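Local coordinates for protein PT26-6P (PDB 2WB7) that is of unknown function but is encoded by an extrachromosomal mobile element of a Thermococcus and combines immunoglobulin-like domains with a helical domain, at residues A[162-167]-A[215-220]; A[417-422]-A[461-466]. All coordinates share one frame; numbering follows the deposited sequence.

Interaction 1 of 2, residues A[162-167]-A[215-220]; sequences HFEIRV and TTAWGH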
loop_
_atom_site.group_PDB
_atom_site.type_symbol
_atom_site.label_atom_id
_atom_site.label_comp_id
_atom_site.label_asym_id
_atom_site.label_seq_id
_atom_site.Cartn_x
_atom_site.Cartn_y
_atom_site.Cartn_z
ATOM N N HIS A 162 -17.394 -7.725 -7.132
ATOM C CA HIS A 162 -17.647 -7.845 -8.576
ATOM C C HIS A 162 -18.652 -6.788 -9.034
ATOM O O HIS A 162 -19.642 -6.549 -8.353
ATOM C CB HIS A 162 -18.204 -9.234 -8.913
ATOM C CG HIS A 162 -17.154 -10.288 -9.074
ATOM N ND1 HIS A 162 -17.453 -11.629 -9.186
ATOM C CD2 HIS A 162 -15.804 -10.197 -9.134
ATOM C CE1 HIS A 162 -16.333 -12.317 -9.326
ATOM N NE2 HIS A 162 -15.317 -11.471 -9.304
ATOM N N PHE A 163 -18.407 -6.169 -10.185
ATOM C CA PHE A 163 -19.286 -5.113 -10.697
ATOM C C PHE A 163 -19.118 -4.968 -12.214
ATOM O O PHE A 163 -18.191 -5.536 -12.797
ATOM C CB PHE A 163 -18.939 -3.772 -10.043
ATOM C CG PHE A 163 -17.643 -3.192 -10.537
ATOM C CD1 PHE A 163 -17.633 -2.212 -11.526
ATOM C CD2 PHE A 163 -16.429 -3.650 -10.038
ATOM C CE1 PHE A 163 -16.433 -1.692 -11.999
ATOM C CE2 PHE A 163 -15.233 -3.136 -10.510
ATOM C CZ PHE A 163 -15.237 -2.153 -11.490
ATOM N N GLU A 164 -20.017 -4.201 -12.837
ATOM C CA GLU A 164 -19.904 -3.848 -14.243
ATOM C C GLU A 164 -20.351 -2.412 -14.452
ATOM O O GLU A 164 -21.117 -1.871 -13.659
ATOM C CB GLU A 164 -20.755 -4.778 -15.118
ATOM C CG GLU A 164 -20.366 -6.252 -15.066
ATOM C CD GLU A 164 -19.118 -6.559 -15.862
ATOM O OE1 GLU A 164 -18.716 -5.700 -16.670
ATOM O OE2 GLU A 164 -18.537 -7.654 -15.686
ATOM N N ILE A 165 -19.865 -1.798 -15.521
ATOM C CA ILE A 165 -20.334 -0.481 -15.915
ATOM C C ILE A 165 -21.316 -0.572 -17.085
ATOM O O ILE A 165 -21.120 -1.335 -18.030
ATOM C CB ILE A 165 -19.171 0.442 -16.311
ATOM C CG1 ILE A 165 -18.155 0.524 -15.178
ATOM C CG2 ILE A 165 -19.684 1.836 -16.651
ATOM C CD1 ILE A 165 -16.948 1.362 -15.524
ATOM N N ARG A 166 -22.384 0.202 -17.022
ATOM C CA ARG A 166 -23.248 0.288 -18.180
ATOM C C ARG A 166 -23.621 1.728 -18.547
ATOM O O ARG A 166 -23.703 2.623 -17.687
ATOM C CB ARG A 166 -24.469 -0.636 -18.047
ATOM C CG ARG A 166 -25.627 -0.113 -17.207
ATOM C CD ARG A 166 -26.912 -0.905 -17.543
ATOM N NE ARG A 166 -26.761 -2.367 -17.442
ATOM C CZ ARG A 166 -27.554 -3.161 -16.714
ATOM N NH1 ARG A 166 -28.558 -2.645 -16.014
ATOM N NH2 ARG A 166 -27.350 -4.472 -16.685
ATOM N N VAL A 167 -23.808 1.937 -19.849
ATOM C CA VAL A 167 -24.067 3.252 -20.410
ATOM C C VAL A 167 -25.373 3.260 -21.199
ATOM O O VAL A 167 -25.714 2.289 -21.884
ATOM C CB VAL A 167 -22.928 3.680 -21.348
ATOM C CG1 VAL A 167 -23.105 5.136 -21.779
ATOM C CG2 VAL A 167 -21.577 3.472 -20.670
ATOM N N THR A 215 -17.793 -6.207 -19.678
ATOM C CA THR A 215 -17.773 -7.623 -19.340
ATOM C C THR A 215 -16.558 -7.951 -18.485
ATOM O O THR A 215 -15.427 -7.798 -18.931
ATOM C CB THR A 215 -17.745 -8.497 -20.615
ATOM O OG1 THR A 215 -18.510 -7.861 -21.653
ATOM C CG2 THR A 215 -18.320 -9.882 -20.326
ATOM N N THR A 216 -16.784 -8.396 -17.255
ATOM C CA THR A 216 -15.663 -8.678 -16.366
ATOM C C THR A 216 -14.821 -7.411 -16.147
ATOM O O THR A 216 -13.592 -7.461 -16.063
ATOM C CB THR A 216 -14.794 -9.831 -16.931
ATOM O OG1 THR A 216 -15.661 -10.861 -17.418
ATOM C CG2 THR A 216 -13.866 -10.410 -15.869
ATOM N N ALA A 217 -15.496 -6.272 -16.048
ATOM C CA ALA A 217 -14.816 -5.022 -15.726
ATOM C C ALA A 217 -13.936 -5.213 -14.498
ATOM O O ALA A 217 -12.762 -4.846 -14.507
ATOM C CB ALA A 217 -15.826 -3.910 -15.483
ATOM N N TRP A 218 -14.529 -5.781 -13.449
ATOM C CA TRP A 218 -13.860 -5.989 -12.170
ATOM C C TRP A 218 -12.551 -6.739 -12.328
ATOM O O TRP A 218 -11.714 -6.700 -11.440
ATOM C CB TRP A 218 -14.760 -6.742 -11.189
ATOM C CG TRP A 218 -15.270 -8.043 -11.719
ATOM C CD1 TRP A 218 -16.481 -8.267 -12.328
ATOM C CD2 TRP A 218 -14.595 -9.312 -11.692
ATOM N NE1 TRP A 218 -16.592 -9.592 -12.684
ATOM C CE2 TRP A 218 -15.453 -10.255 -12.302
ATOM C CE3 TRP A 218 -13.355 -9.743 -11.202
ATOM C CZ2 TRP A 218 -15.106 -11.604 -12.441
ATOM C CZ3 TRP A 218 -13.010 -11.081 -11.341
ATOM C CH2 TRP A 218 -13.881 -11.995 -11.960
ATOM N N GLY A 219 -12.351 -7.387 -13.469
ATOM C CA GLY A 219 -11.111 -8.110 -13.698
ATOM C C GLY A 219 -9.888 -7.236 -13.889
ATOM O O GLY A 219 -8.809 -7.725 -14.236
ATOM N N HIS A 220 -10.039 -5.935 -13.681
ATOM C CA HIS A 220 -8.899 -5.027 -13.828
ATOM C C HIS A 220 -8.393 -4.610 -12.467
ATOM O O HIS A 220 -7.429 -3.856 -12.361
ATOM C CB HIS A 220 -9.269 -3.789 -14.650
ATOM C CG HIS A 220 -9.650 -4.098 -16.063
ATOM N ND1 HIS A 220 -10.955 -4.072 -16.506
ATOM C CD2 HIS A 220 -8.895 -4.450 -17.133
ATOM C CE1 HIS A 220 -10.988 -4.401 -17.786
ATOM N NE2 HIS A 220 -9.751 -4.632 -18.191
#

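Interaction 2 of 2, residues A[417-422]-A[461-466]; sequences AMINSL and DLQKAA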
loop_
_atom_site.group_PDB
_atom_site.type_symbol
_atom_site.label_atom_id
_atom_site.label_comp_id
_atom_site.label_asym_id
_atom_site.label_seq_id
_atom_site.Cartn_x
_atom_site.Cartn_y
_atom_site.Cartn_z
ATOM N N ALA A 417 32.563 -16.951 29.731
ATOM C CA ALA A 417 31.539 -16.173 30.426
ATOM C C ALA A 417 30.333 -15.936 29.517
ATOM O O ALA A 417 29.176 -16.148 29.905
ATOM C CB ALA A 417 32.117 -14.856 30.883
HETATM N N MSE A 418 30.624 -15.487 28.301
HETATM C CA MSE A 418 29.603 -15.198 27.304
HETATM C C MSE A 418 28.807 -16.428 26.962
HETATM O O MSE A 418 27.595 -16.349 26.776
HETATM C CB MSE A 418 30.244 -14.659 26.029
HETATM C CG MSE A 418 30.472 -13.171 26.049
HETATM SE SE MSE A 418 31.701 -12.658 24.649
HETATM C CE MSE A 418 31.483 -10.737 24.771
ATOM N N ILE A 419 29.503 -17.556 26.858
ATOM C CA ILE A 419 28.865 -18.811 26.521
ATOM C C ILE A 419 27.870 -19.246 27.584
ATOM O O ILE A 419 26.825 -19.810 27.272
ATOM C CB ILE A 419 29.886 -19.907 26.292
ATOM C CG1 ILE A 419 30.566 -19.689 24.945
ATOM C CG2 ILE A 419 29.201 -21.256 26.302
ATOM C CD1 ILE A 419 31.895 -20.383 24.804
ATOM N N ASN A 420 28.180 -18.976 28.841
ATOM C CA ASN A 420 27.226 -19.252 29.908
ATOM C C ASN A 420 25.950 -18.464 29.733
ATOM O O ASN A 420 24.853 -18.968 29.948
ATOM C CB ASN A 420 27.840 -18.952 31.272
ATOM C CG ASN A 420 28.675 -20.106 31.788
ATOM O OD1 ASN A 420 28.554 -21.238 31.305
ATOM N ND2 ASN A 420 29.530 -19.834 32.779
ATOM N N SER A 421 26.098 -17.214 29.335
ATOM C CA SER A 421 24.949 -16.365 29.124
ATOM C C SER A 421 24.086 -16.866 27.971
ATOM O O SER A 421 22.868 -16.860 28.068
ATOM C CB SER A 421 25.411 -14.942 28.875
ATOM O OG SER A 421 25.824 -14.344 30.085
ATOM N N LEU A 422 24.717 -17.322 26.895
ATOM C CA LEU A 422 23.975 -17.866 25.761
ATOM C C LEU A 422 23.284 -19.180 26.115
ATOM O O LEU A 422 22.142 -19.433 25.712
ATOM C CB LEU A 422 24.884 -18.052 24.553
ATOM C CG LEU A 422 25.379 -16.720 23.980
ATOM C CD1 LEU A 422 26.444 -16.931 22.932
ATOM C CD2 LEU A 422 24.231 -15.894 23.433
ATOM N N ASP A 461 30.625 -20.319 17.488
ATOM C CA ASP A 461 31.521 -19.295 16.954
ATOM C C ASP A 461 32.423 -18.723 18.051
ATOM O O ASP A 461 33.616 -18.525 17.827
ATOM C CB ASP A 461 30.736 -18.207 16.231
ATOM C CG ASP A 461 30.165 -18.691 14.917
ATOM O OD1 ASP A 461 30.654 -19.698 14.380
ATOM O OD2 ASP A 461 29.223 -18.078 14.397
ATOM N N LEU A 462 31.872 -18.499 19.242
ATOM C CA LEU A 462 32.700 -18.077 20.373
ATOM C C LEU A 462 33.820 -19.083 20.681
ATOM O O LEU A 462 34.963 -18.682 20.954
ATOM C CB LEU A 462 31.857 -17.776 21.624
ATOM C CG LEU A 462 31.055 -16.462 21.525
ATOM C CD1 LEU A 462 30.133 -16.261 22.714
ATOM C CD2 LEU A 462 31.932 -15.212 21.332
ATOM N N GLN A 463 33.497 -20.378 20.617
ATOM C CA GLN A 463 34.481 -21.439 20.859
ATOM C C GLN A 463 35.619 -21.319 19.852
ATOM O O GLN A 463 36.793 -21.384 20.211
ATOM C CB GLN A 463 33.856 -22.821 20.715
ATOM C CG GLN A 463 32.743 -23.167 21.711
ATOM C CD GLN A 463 33.255 -23.726 23.020
ATOM O OE1 GLN A 463 34.447 -23.663 23.307
ATOM N NE2 GLN A 463 32.352 -24.293 23.821
ATOM N N LYS A 464 35.277 -21.168 18.580
ATOM C CA LYS A 464 36.305 -21.085 17.556
ATOM C C LYS A 464 37.045 -19.750 17.627
ATOM O O LYS A 464 38.262 -19.670 17.394
ATOM C CB LYS A 464 35.704 -21.313 16.163
ATOM C CG LYS A 464 34.915 -22.605 16.039
ATOM C CD LYS A 464 34.726 -23.011 14.583
ATOM C CE LYS A 464 33.681 -24.104 14.435
ATOM N NZ LYS A 464 34.123 -25.303 15.201
ATOM N N ALA A 465 36.304 -18.695 17.941
ATOM C CA ALA A 465 36.901 -17.367 18.051
ATOM C C ALA A 465 38.110 -17.423 18.958
ATOM O O ALA A 465 39.180 -16.939 18.607
ATOM C CB ALA A 465 35.897 -16.369 18.573
ATOM N N ALA A 466 37.943 -18.030 20.125
ATOM C CA ALA A 466 39.021 -18.054 21.102
ATOM C C ALA A 466 40.276 -18.753 20.582
ATOM O O ALA A 466 41.361 -18.527 21.093
ATOM C CB ALA A 466 38.563 -18.670 22.404
#

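Interaction 1 of 2, residues A[162-167]-A[215-220]
W218 lays its indole against H162, beside strand 163-178, and meets F163 on the way. Its CB sits 3.7 Å from F163 CD2, an apolar contact made where the backbone N of W218 lies over one face of the phenyl ring. CG takes the position between the backbone N and the carbonyl carbon (chi1 55°), and this lifts the indole past F163 toward H162. CD1 brings the edge of the indole to the backbone, 3.3 Å from F163 O and near the ring plane. The five-membered ring then takes H162 CB over its face, a CH-pi contact with CB 4.1 Å from the ring centroid. Farther out, the six-membered ring of W218 stacks face to face with the H162 imidazole, the two planes tilted by 29°. The closest atom pairs of this stack are too short to be trusted. T216 CG2 lies over the opposite face of the indole. With an alanine here, the imidazole of H162 would lose its stacking partner and is likely to be held less firmly. The polar part of the contact belongs to E164. Its chain bends at chi2 (-76°) and carries the carboxylate to the start of the 3-10 segment 217-220. A217 N gives a weak bond to E164 OE2 at 3.4 Å. The main partner of the carboxylate is the T214 hydroxyl, bonded to OE1, an atom whose position is less certain. Strand 163-178 lies between 85-96 and 198-213 in an antiparallel sheet of the immunoglobulin-like domain, and the loop following 198-213 packs against it here.

Interaction 2 of 2, residues A[417-422]-A[461-466]
L462 and I419 bring helices 408-438 and 442-465 together, and the contact is mainly apolar. L462 makes most of the contacts. Its CB lies 4.0 Å from I419 CG1, and the two side chains run alongside in opposite senses. L462 CD1 reaches farther, to 3.7 Å from M418 CB and 3.8 Å from L422 CD1. M418 and L422 both lie roughly perpendicular to the leucine, so this one methyl group touches residues a full helical turn apart. The other methyl, L462 CD2, comes to 4.2 Å from M418 SE, the selenium of a residue modelled as selenomethionine. In L462, CG stands anti to the carbonyl carbon and beside the backbone N (chi1 -73°), and the chain beyond it is extended. This carries the branch straight across to the other helix.

The two short segments run antiparallel, with 173° between their directions and axes 10.5 Å apart. They belong to consecutive helices of the helical domain, joined by a short connection in a helical hairpin. Their facing sides are largely apolar. I459 extends the apolar surface on the helix of L462, where I419 and L422 both touch it. The loop residue M391 touches M418 and L462.

One contact involves a polar side chain. I419 CD1 lies 4.0 Å from Q463 CD, the isoleucine set crosswise to the glutamine. Q463 bends at chi2 (-86°), which swings its amide carbon toward the isoleucine although its first bond does not lead there. This residue is exposed, and its amide meets I419 through van der Waals contact, at the margin of the buried group around L462.

In the fold
Interaction 1 comes first along the chain and closes before interaction 2 opens. Their centres are 64 Å apart, and their nearest atoms about 48 Å, on opposite sides of the chain's centre. They share no helix, strand or sheet. Interaction 1 ties strand 163-178, in an antiparallel sheet, to the loop between strands 198-213 and 221-222. Interaction 2 lies within the helical domain, between helices 408-438 and 442-465. The eight-stranded antiparallel sheet, with strands from 253-261 to 370-379, comes between them in sequence. The contacts are therefore separate, one in a beta region and one in a helical region of an elongated, multidomain protein.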